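Predicted component of a thermophile-specific DNA repair system, contains a RAMP domain (PDB 4N0L) probably binds CRISPR RNA as the Csm3 subunit of a type III-A interference complex, a zinc-containing RAMP protein with an RRM-like fold. Local coordinates at residues A[13-18]-A[267-272]; A[186-191]-A[217-222]. All coordinates share one frame; numbering follows the deposited sequence.

Contact 1: A[13-18]-A[267-272]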
ATOM      1  N   GLU A  13      -5.027  11.857  -6.527  1.00 19.59           N
ATOM      2  CA  GLU A  13      -5.476  12.368  -5.239  1.00 19.30           C
ATOM      3  C   GLU A  13      -6.497  11.455  -4.574  1.00 20.75           C
ATOM      4  O   GLU A  13      -7.103  10.590  -5.213  1.00 20.02           O
ATOM      5  CB  GLU A  13      -6.066  13.776  -5.393  1.00 20.78           C
ATOM      6  CG  GLU A  13      -7.359  13.833  -6.192  1.00 23.70           C
ATOM      7  CD  GLU A  13      -7.916  15.245  -6.324  1.00 28.11           C
ATOM      8  OE1 GLU A  13      -9.065  15.382  -6.793  1.00 24.32           O
ATOM      9  OE2 GLU A  13      -7.207  16.213  -5.971  1.00 28.00           O
ATOM     10  N   ILE A  14      -6.659  11.644  -3.270  1.00 20.10           N
ATOM     11  CA  ILE A  14      -7.663  10.928  -2.504  1.00 21.37           C
ATOM     12  C   ILE A  14      -8.879  11.820  -2.291  1.00 24.02           C
ATOM     13  O   ILE A  14      -8.756  12.917  -1.750  1.00 20.60           O
ATOM     14  CB  ILE A  14      -7.125  10.478  -1.133  1.00 23.60           C
ATOM     15  CG1 ILE A  14      -5.854   9.641  -1.298  1.00 22.16           C
ATOM     16  CG2 ILE A  14      -8.200   9.721  -0.359  1.00 19.17           C
ATOM     17  CD1 ILE A  14      -5.111   9.414   0.001  1.00 21.04           C
ATOM     18  N   ARG A  15     -10.046  11.362  -2.727  1.00 25.39           N
ATOM     19  CA  ARG A  15     -11.286  12.070  -2.431  1.00 24.37           C
ATOM     20  C   ARG A  15     -12.065  11.346  -1.345  1.00 20.99           C
ATOM     21  O   ARG A  15     -12.258  10.135  -1.419  1.00 21.23           O
ATOM     22  CB  ARG A  15     -12.160  12.215  -3.676  1.00 29.08           C
ATOM     23  CG  ARG A  15     -13.454  12.972  -3.394  1.00 30.19           C
ATOM     24  CD  ARG A  15     -14.367  13.048  -4.602  1.00 35.78           C
ATOM     25  NE  ARG A  15     -15.630  13.695  -4.262  1.00 39.48           N
ATOM     26  CZ  ARG A  15     -16.702  13.049  -3.816  1.00 41.85           C
ATOM     27  NH1 ARG A  15     -16.670  11.733  -3.662  1.00 42.99           N
ATOM     28  NH2 ARG A  15     -17.809  13.719  -3.525  1.00 44.41           N
ATOM     29  N   LEU A  16     -12.491  12.084  -0.324  1.00 25.83           N
ATOM     30  CA  LEU A  16     -13.351  11.514   0.707  1.00 30.61           C
ATOM     31  C   LEU A  16     -14.806  11.477   0.249  1.00 29.06           C
ATOM     32  O   LEU A  16     -15.364  12.501  -0.139  1.00 24.17           O
ATOM     33  CB  LEU A  16     -13.237  12.310   2.009  1.00 37.10           C
ATOM     34  CG  LEU A  16     -11.911  12.201   2.762  1.00 41.99           C
ATOM     35  CD1 LEU A  16     -11.632  13.480   3.522  1.00 42.06           C
ATOM     36  CD2 LEU A  16     -11.925  11.010   3.707  1.00 44.99           C
ATOM     37  N   ARG A  17     -15.417  10.296   0.298  1.00 32.30           N
ATOM     38  CA  ARG A  17     -16.838  10.162  -0.005  1.00 34.58           C
ATOM     39  C   ARG A  17     -17.665  10.521   1.222  1.00 31.99           C
ATOM     40  O   ARG A  17     -18.839  10.869   1.110  1.00 32.63           O
ATOM     41  CB  ARG A  17     -17.176   8.746  -0.481  1.00 37.35           C
ATOM     42  CG  ARG A  17     -16.284   8.228  -1.595  1.00 42.14           C
ATOM     43  CD  ARG A  17     -16.983   7.156  -2.425  1.00 52.15           C
ATOM     44  NE  ARG A  17     -17.144   5.898  -1.700  1.00 61.88           N
ATOM     45  CZ  ARG A  17     -18.227   5.567  -1.004  1.00 67.75           C
ATOM     46  NH1 ARG A  17     -19.259   6.398  -0.943  1.00 67.94           N
ATOM     47  NH2 ARG A  17     -18.282   4.401  -0.375  1.00 68.62           N
ATOM     48  N   THR A  18     -17.049  10.420   2.396  1.00 27.09           N
ATOM     49  CA  THR A  18     -17.688  10.836   3.639  1.00 28.38           C
ATOM     50  C   THR A  18     -16.775  11.785   4.398  1.00 30.35           C
ATOM     51  O   THR A  18     -15.554  11.723   4.264  1.00 32.85           O
ATOM     52  CB  THR A  18     -18.030   9.635   4.551  1.00 27.86           C
ATOM     53  OG1 THR A  18     -16.833   8.914   4.873  1.00 33.70           O
ATOM     54  CG2 THR A  18     -19.016   8.700   3.866  1.00 25.53           C
ATOM     55  N   ARG A 267     -14.606   6.918   4.150  1.00 25.11           N
ATOM     56  CA  ARG A 267     -14.761   6.359   2.813  1.00 26.30           C
ATOM     57  C   ARG A 267     -13.979   7.209   1.816  1.00 22.98           C
ATOM     58  O   ARG A 267     -14.076   8.436   1.832  1.00 23.90           O
ATOM     59  CB  ARG A 267     -16.242   6.298   2.420  1.00 26.17           C
ATOM     60  CG  ARG A 267     -17.143   5.581   3.429  1.00 26.65           C
ATOM     61  CD  ARG A 267     -16.763   4.117   3.627  1.00 33.67           C
ATOM     62  NE  ARG A 267     -17.463   3.526   4.766  1.00 38.05           N
ATOM     63  CZ  ARG A 267     -17.361   2.251   5.134  1.00 40.06           C
ATOM     64  NH1 ARG A 267     -16.590   1.418   4.450  1.00 41.01           N
ATOM     65  NH2 ARG A 267     -18.036   1.809   6.187  1.00 40.91           N
ATOM     66  N   VAL A 268     -13.196   6.566   0.953  1.00 20.97           N
ATOM     67  CA  VAL A 268     -12.316   7.311   0.056  1.00 21.38           C
ATOM     68  C   VAL A 268     -12.286   6.768  -1.365  1.00 22.94           C
ATOM     69  O   VAL A 268     -12.622   5.611  -1.619  1.00 21.74           O
ATOM     70  CB  VAL A 268     -10.850   7.340   0.570  1.00 19.72           C
ATOM     71  CG1 VAL A 268     -10.748   8.057   1.911  1.00 20.76           C
ATOM     72  CG2 VAL A 268     -10.274   5.926   0.642  1.00 18.74           C
ATOM     73  N   GLU A 269     -11.874   7.630  -2.287  1.00 23.94           N
ATOM     74  CA  GLU A 269     -11.621   7.250  -3.666  1.00 26.57           C
ATOM     75  C   GLU A 269     -10.169   7.557  -3.989  1.00 26.80           C
ATOM     76  O   GLU A 269      -9.685   8.650  -3.690  1.00 29.51           O
ATOM     77  CB  GLU A 269     -12.525   8.017  -4.628  1.00 30.54           C
ATOM     78  CG  GLU A 269     -14.014   7.820  -4.430  1.00 36.91           C
ATOM     79  CD  GLU A 269     -14.828   8.853  -5.194  1.00 41.10           C
ATOM     80  OE1 GLU A 269     -14.224   9.643  -5.953  1.00 31.69           O
ATOM     81  OE2 GLU A 269     -16.067   8.882  -5.034  1.00 48.57           O
ATOM     82  N   PHE A 270      -9.471   6.608  -4.598  1.00 19.34           N
ATOM     83  CA  PHE A 270      -8.136   6.889  -5.108  1.00 22.93           C
ATOM     84  C   PHE A 270      -8.206   7.235  -6.588  1.00 23.72           C
ATOM     85  O   PHE A 270      -8.302   6.352  -7.439  1.00 27.44           O
ATOM     86  CB  PHE A 270      -7.200   5.701  -4.876  1.00 20.39           C
ATOM     87  CG  PHE A 270      -6.957   5.400  -3.426  1.00 20.13           C
ATOM     88  CD1 PHE A 270      -7.702   4.435  -2.767  1.00 10.83           C
ATOM     89  CD2 PHE A 270      -5.987   6.095  -2.716  1.00 23.21           C
ATOM     90  CE1 PHE A 270      -7.482   4.161  -1.431  1.00 17.44           C
ATOM     91  CE2 PHE A 270      -5.761   5.827  -1.378  1.00 22.74           C
ATOM     92  CZ  PHE A 270      -6.509   4.858  -0.733  1.00 20.83           C
ATOM     93  N   ARG A 271      -8.142   8.526  -6.891  1.00 20.27           N
ATOM     94  CA  ARG A 271      -8.230   8.980  -8.270  1.00 18.33           C
ATOM     95  C   ARG A 271      -6.820   9.088  -8.829  1.00 23.22           C
ATOM     96  O   ARG A 271      -6.101  10.048  -8.559  1.00 24.43           O
ATOM     97  CB  ARG A 271      -8.960  10.322  -8.357  1.00 19.97           C
ATOM     98  CG  ARG A 271     -10.434  10.233  -7.985  1.00 21.90           C
ATOM     99  CD  ARG A 271     -11.105  11.597  -7.953  1.00 25.53           C
ATOM    100  NE  ARG A 271     -12.539  11.479  -7.696  1.00 33.95           N
ATOM    101  CZ  ARG A 271     -13.465  12.288  -8.201  1.00 35.19           C
ATOM    102  NH1 ARG A 271     -13.117  13.298  -8.988  1.00 37.28           N
ATOM    103  NH2 ARG A 271     -14.745  12.094  -7.909  1.00 28.91           N
ATOM    104  N   ILE A 272      -6.428   8.082  -9.600  1.00 23.49           N
ATOM    105  CA  ILE A 272      -5.054   7.958 -10.061  1.00 22.83           C
ATOM    106  C   ILE A 272      -4.949   8.379 -11.519  1.00 20.97           C
ATOM    107  O   ILE A 272      -5.461   7.704 -12.413  1.00 20.21           O
ATOM    108  CB  ILE A 272      -4.538   6.521  -9.886  1.00 21.37           C
ATOM    109  CG1 ILE A 272      -4.641   6.108  -8.416  1.00 21.71           C
ATOM    110  CG2 ILE A 272      -3.109   6.404 -10.389  1.00 21.91           C
ATOM    111  CD1 ILE A 272      -4.424   4.628  -8.170  1.00 23.13           C
TER
HETATM  112  O   HOH W   1     -18.404  10.098  -4.199  1.00 46.90           O

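Contact 2: A[186-191]-A[217-222]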
ATOM      1  N   ASP A 186     -11.480  26.095  -1.511  1.00 44.88           N
ATOM      2  CA  ASP A 186     -12.871  25.902  -1.916  1.00 43.92           C
ATOM      3  C   ASP A 186     -13.657  25.048  -0.921  1.00 40.89           C
ATOM      4  O   ASP A 186     -14.599  25.534  -0.298  1.00 39.68           O
ATOM      5  CB  ASP A 186     -12.931  25.279  -3.314  1.00 49.68           C
ATOM      6  CG  ASP A 186     -14.349  25.149  -3.841  1.00 59.23           C
ATOM      7  OD1 ASP A 186     -14.586  25.542  -5.002  1.00 65.07           O
ATOM      8  OD2 ASP A 186     -15.224  24.646  -3.103  1.00 59.66           O
ATOM      9  N   VAL A 187     -13.281  23.779  -0.783  1.00 39.93           N
ATOM     10  CA  VAL A 187     -14.036  22.850   0.056  1.00 36.95           C
ATOM     11  C   VAL A 187     -14.039  23.260   1.527  1.00 37.27           C
ATOM     12  O   VAL A 187     -15.095  23.326   2.161  1.00 34.47           O
ATOM     13  CB  VAL A 187     -13.484  21.418  -0.054  1.00 31.04           C
ATOM     14  CG1 VAL A 187     -14.288  20.477   0.832  1.00 26.93           C
ATOM     15  CG2 VAL A 187     -13.528  20.948  -1.496  1.00 29.54           C
ATOM     16  N   PHE A 188     -12.856  23.543   2.063  1.00 37.48           N
ATOM     17  CA  PHE A 188     -12.732  23.964   3.454  1.00 39.69           C
ATOM     18  C   PHE A 188     -13.410  25.313   3.664  1.00 47.38           C
ATOM     19  O   PHE A 188     -14.047  25.547   4.691  1.00 46.96           O
ATOM     20  CB  PHE A 188     -11.261  24.047   3.873  1.00 35.29           C
ATOM     21  CG  PHE A 188     -10.616  22.708   4.118  1.00 38.86           C
ATOM     22  CD1 PHE A 188     -11.344  21.534   4.005  1.00 37.56           C
ATOM     23  CD2 PHE A 188      -9.275  22.627   4.462  1.00 38.18           C
ATOM     24  CE1 PHE A 188     -10.751  20.308   4.233  1.00 35.03           C
ATOM     25  CE2 PHE A 188      -8.672  21.403   4.689  1.00 34.24           C
ATOM     26  CZ  PHE A 188      -9.410  20.241   4.574  1.00 33.82           C
ATOM     27  N   GLU A 189     -13.265  26.197   2.683  1.00 52.49           N
ATOM     28  CA  GLU A 189     -13.805  27.545   2.781  1.00 53.90           C
ATOM     29  C   GLU A 189     -15.335  27.542   2.730  1.00 51.89           C
ATOM     30  O   GLU A 189     -15.988  28.265   3.482  1.00 48.44           O
ATOM     31  CB  GLU A 189     -13.236  28.419   1.668  1.00 58.05           C
ATOM     32  CG  GLU A 189     -13.140  29.889   2.025  1.00 65.32           C
ATOM     33  CD  GLU A 189     -12.202  30.135   3.196  1.00 71.89           C
ATOM     34  OE1 GLU A 189     -10.992  29.852   3.062  1.00 75.79           O
ATOM     35  OE2 GLU A 189     -12.672  30.618   4.249  1.00 74.66           O
ATOM     36  N   ARG A 190     -15.897  26.720   1.846  1.00 53.56           N
ATOM     37  CA  ARG A 190     -17.348  26.581   1.722  1.00 54.67           C
ATOM     38  C   ARG A 190     -17.994  26.131   3.026  1.00 60.19           C
ATOM     39  O   ARG A 190     -19.111  26.534   3.346  1.00 63.14           O
ATOM     40  CB  ARG A 190     -17.702  25.580   0.621  1.00 53.99           C
ATOM     41  CG  ARG A 190     -17.788  26.146  -0.788  1.00 56.59           C
ATOM     42  CD  ARG A 190     -18.366  25.097  -1.735  1.00 61.81           C
ATOM     43  NE  ARG A 190     -17.994  25.329  -3.131  1.00 66.71           N
ATOM     44  CZ  ARG A 190     -18.530  26.269  -3.903  1.00 66.46           C
ATOM     45  N   ALA A 191     -17.278  25.303   3.780  1.00 60.48           N
ATOM     46  CA  ALA A 191     -17.824  24.706   4.994  1.00 60.83           C
ATOM     47  C   ALA A 191     -17.446  25.501   6.239  1.00 62.06           C
ATOM     48  O   ALA A 191     -18.057  25.341   7.295  1.00 62.83           O
ATOM     49  CB  ALA A 191     -17.352  23.264   5.127  1.00 57.43           C
ATOM     50  N   ARG A 217     -14.107  19.314  11.592  1.00 50.97           N
ATOM     51  CA  ARG A 217     -14.201  18.089  10.816  1.00 40.82           C
ATOM     52  C   ARG A 217     -13.660  18.299   9.410  1.00 40.91           C
ATOM     53  O   ARG A 217     -13.495  19.433   8.966  1.00 41.22           O
ATOM     54  CB  ARG A 217     -15.653  17.634  10.758  1.00 33.16           C
ATOM     55  CG  ARG A 217     -16.195  17.165  12.084  1.00 30.86           C
ATOM     56  CD  ARG A 217     -17.632  16.736  11.932  1.00 30.97           C
ATOM     57  NE  ARG A 217     -17.764  15.562  11.082  1.00 31.15           N
ATOM     58  CZ  ARG A 217     -17.570  14.320  11.508  1.00 29.59           C
ATOM     59  NH1 ARG A 217     -17.223  14.104  12.770  1.00 25.76           N
ATOM     60  NH2 ARG A 217     -17.716  13.302  10.674  1.00 29.29           N
ATOM     61  N   VAL A 218     -13.365  17.205   8.719  1.00 39.78           N
ATOM     62  CA  VAL A 218     -12.969  17.281   7.318  1.00 34.50           C
ATOM     63  C   VAL A 218     -14.199  17.020   6.451  1.00 32.95           C
ATOM     64  O   VAL A 218     -14.755  15.926   6.486  1.00 34.12           O
ATOM     65  CB  VAL A 218     -11.865  16.263   6.981  1.00 27.61           C
ATOM     66  CG1 VAL A 218     -11.403  16.438   5.546  1.00 28.00           C
ATOM     67  CG2 VAL A 218     -10.700  16.423   7.937  1.00 28.19           C
ATOM     68  N   PRO A 219     -14.636  18.028   5.679  1.00 30.77           N
ATOM     69  CA  PRO A 219     -15.868  17.902   4.888  1.00 29.23           C
ATOM     70  C   PRO A 219     -15.787  16.822   3.818  1.00 32.53           C
ATOM     71  O   PRO A 219     -14.706  16.528   3.308  1.00 27.01           O
ATOM     72  CB  PRO A 219     -16.021  19.282   4.237  1.00 25.11           C
ATOM     73  CG  PRO A 219     -15.171  20.196   5.048  1.00 28.77           C
ATOM     74  CD  PRO A 219     -14.040  19.369   5.567  1.00 29.66           C
ATOM     75  N   LYS A 220     -16.932  16.234   3.493  1.00 34.31           N
ATOM     76  CA  LYS A 220     -17.031  15.295   2.385  1.00 33.40           C
ATOM     77  C   LYS A 220     -16.657  16.011   1.087  1.00 31.41           C
ATOM     78  O   LYS A 220     -17.008  17.172   0.895  1.00 32.61           O
ATOM     79  CB  LYS A 220     -18.445  14.710   2.315  1.00 34.25           C
ATOM     80  CG  LYS A 220     -18.890  14.242   0.947  1.00 36.02           C
ATOM     81  CD  LYS A 220     -20.325  13.757   0.985  1.00 42.47           C
ATOM     82  CE  LYS A 220     -20.810  13.378  -0.401  1.00 47.57           C
ATOM     83  NZ  LYS A 220     -22.117  12.667  -0.357  1.00 49.46           N
ATOM     84  N   GLY A 221     -15.928  15.329   0.210  1.00 30.16           N
ATOM     85  CA  GLY A 221     -15.482  15.932  -1.032  1.00 22.65           C
ATOM     86  C   GLY A 221     -14.081  16.507  -0.944  1.00 25.48           C
ATOM     87  O   GLY A 221     -13.514  16.940  -1.949  1.00 25.04           O
ATOM     88  N   SER A 222     -13.522  16.513   0.264  1.00 27.77           N
ATOM     89  CA  SER A 222     -12.154  16.980   0.475  1.00 26.11           C
ATOM     90  C   SER A 222     -11.169  16.118  -0.299  1.00 27.17           C
ATOM     91  O   SER A 222     -11.407  14.930  -0.524  1.00 21.67           O
ATOM     92  CB  SER A 222     -11.799  16.967   1.961  1.00 22.55           C
ATOM     93  OG  SER A 222     -12.630  17.853   2.688  1.00 27.68           O
TER

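Contact 1: A[13-18]-A[267-272]
Glu13-Leu16 and Val268-Ile272 run antiparallel as neighbouring strands, their axes 4.5 Å apart, with Glu13-Arg271 and Arg15-Glu269 as hydrogen-bonded pairs and Ile14-Phe270 and Leu16-Val268 as non-hydrogen-bonded pairs. Paired N-H and C=O groups join each hydrogen-bonded couple. Beyond Leu16 the pairing frays: Arg17 N still donates to Arg267 O, although from above the carbonyl plane, and Arg267 N turns to a side chain, Thr18 OG1, at 3.1 Å.

Charge gathers on the face bearing Arg15, Glu269 and Arg271. Arg15 is extended from CG to NE, with CG anti to N (chi1 -179°), which carries its NH1 to 3.2 Å from Glu269 OE2 in a salt bridge. A water also donates to OE2. The other carboxylate oxygen belongs to Arg271, which grips it side-on: NE (3.0 Å) and NH2 both donate to Glu269 OE1, lying in the guanidinium plane. Glu269 thus ties the two arginines together through different carboxylate oxygens. Arg15 CD rests over one face of the Arg271 guanidinium, 3.5 Å from NH2. Arg17 CD lies against Glu269 OE2, and the bend at chi3 (-71°) turns the guanidinium back so that Arg267 CB lies over one of its faces.

The reverse face is apolar. Ile14 CG2 meets Val268 CB at 3.7 Å, Ile14 CG1 lies 3.8 Å from Phe270 CE2, and Leu16 CD2 touches Val268 CG1.

These are two adjacent interior strands of the antiparallel sheet in the RRM-like fold. Helix 238-255 covers Val268 and Phe270 on the apolar face, and strand 223-231 flanks the other edge of 7-16. Glu13 OE1 forms a salt bridge with its Arg223, and OE2 is hydrogen-bonded to Thr306 OG1.

Contact 2: A[186-191]-A[217-222]
Val187 turns CG1 anti to its own N (chi1 180°), facing Pro219 and Ser222, and Phe188, with chi1 at -76°, brings the CD1-CE1 side of its ring against the same proline. The last turn of helix 181-191 thereby packs on a type II beta turn, Pro219 to Ser222, that links the short strand 217-218 to strand 223-231 of the RRM-like sheet.

Pro219 is wedged among three helix side chains, each meeting a different ring atom. Val187 CG1 stands 4.0 Å from Pro219 CB, the two side chains meeting at a slant. Ala191 CB, one helical turn further on, touches Pro219 CG at 3.8 Å. Pro219 CD approaches Phe188 CE1 to 3.7 Å, the proline crossing the phenylalanine side chain at about a right angle. Val218 CG1 adds a looser apolar contact at the edge of the Phe188 ring, near its plane. Phe188 is buried, touched also by Tyr46 and Pro194 from loops and by Pro47 of strand 47-48, whereas Ala191 lies at the exposed margin.

The turn is held by its own polar atoms. Ser222 N donates to Pro219 O in the bond that closes the turn. Ser222 OG also donates to Pro219 O, from the same face of the carbonyl plane, at a distance (2.5 Å) short enough to be taken with caution. Gly221, third residue of the turn, has the positive phi (95°) expected at that position of a type II turn.

Between helix and turn the contact is chiefly apolar packing, with one hydroxyl set against it: Ser222 OG lies at the edge of the Phe188 ring, 3.5 Å from CE1, and 3.6 Å from Val187 CG1.

How the contacts relate
Contact 1 lies mostly in the buried sheet; contact 2 is a partly buried patch nearer the surface, about 13 Å away between centres. In contact 1 a regular set of backbone bonds joins two strands, with a charged face and an apolar one; in contact 2 a helix end packs on a turn by van der Waals contact. They meet at Leu16 of strand 7-16: Leu16 O probably accepts Gly221 N at 2.9 Å and Leu16 N probably donates to Ser222 O, fastening the turn of contact 2 to the edge of contact 1's first strand that faces away from 268-272. Leu16 CD1 also packs on Val218 CG1, so one leucine serves both.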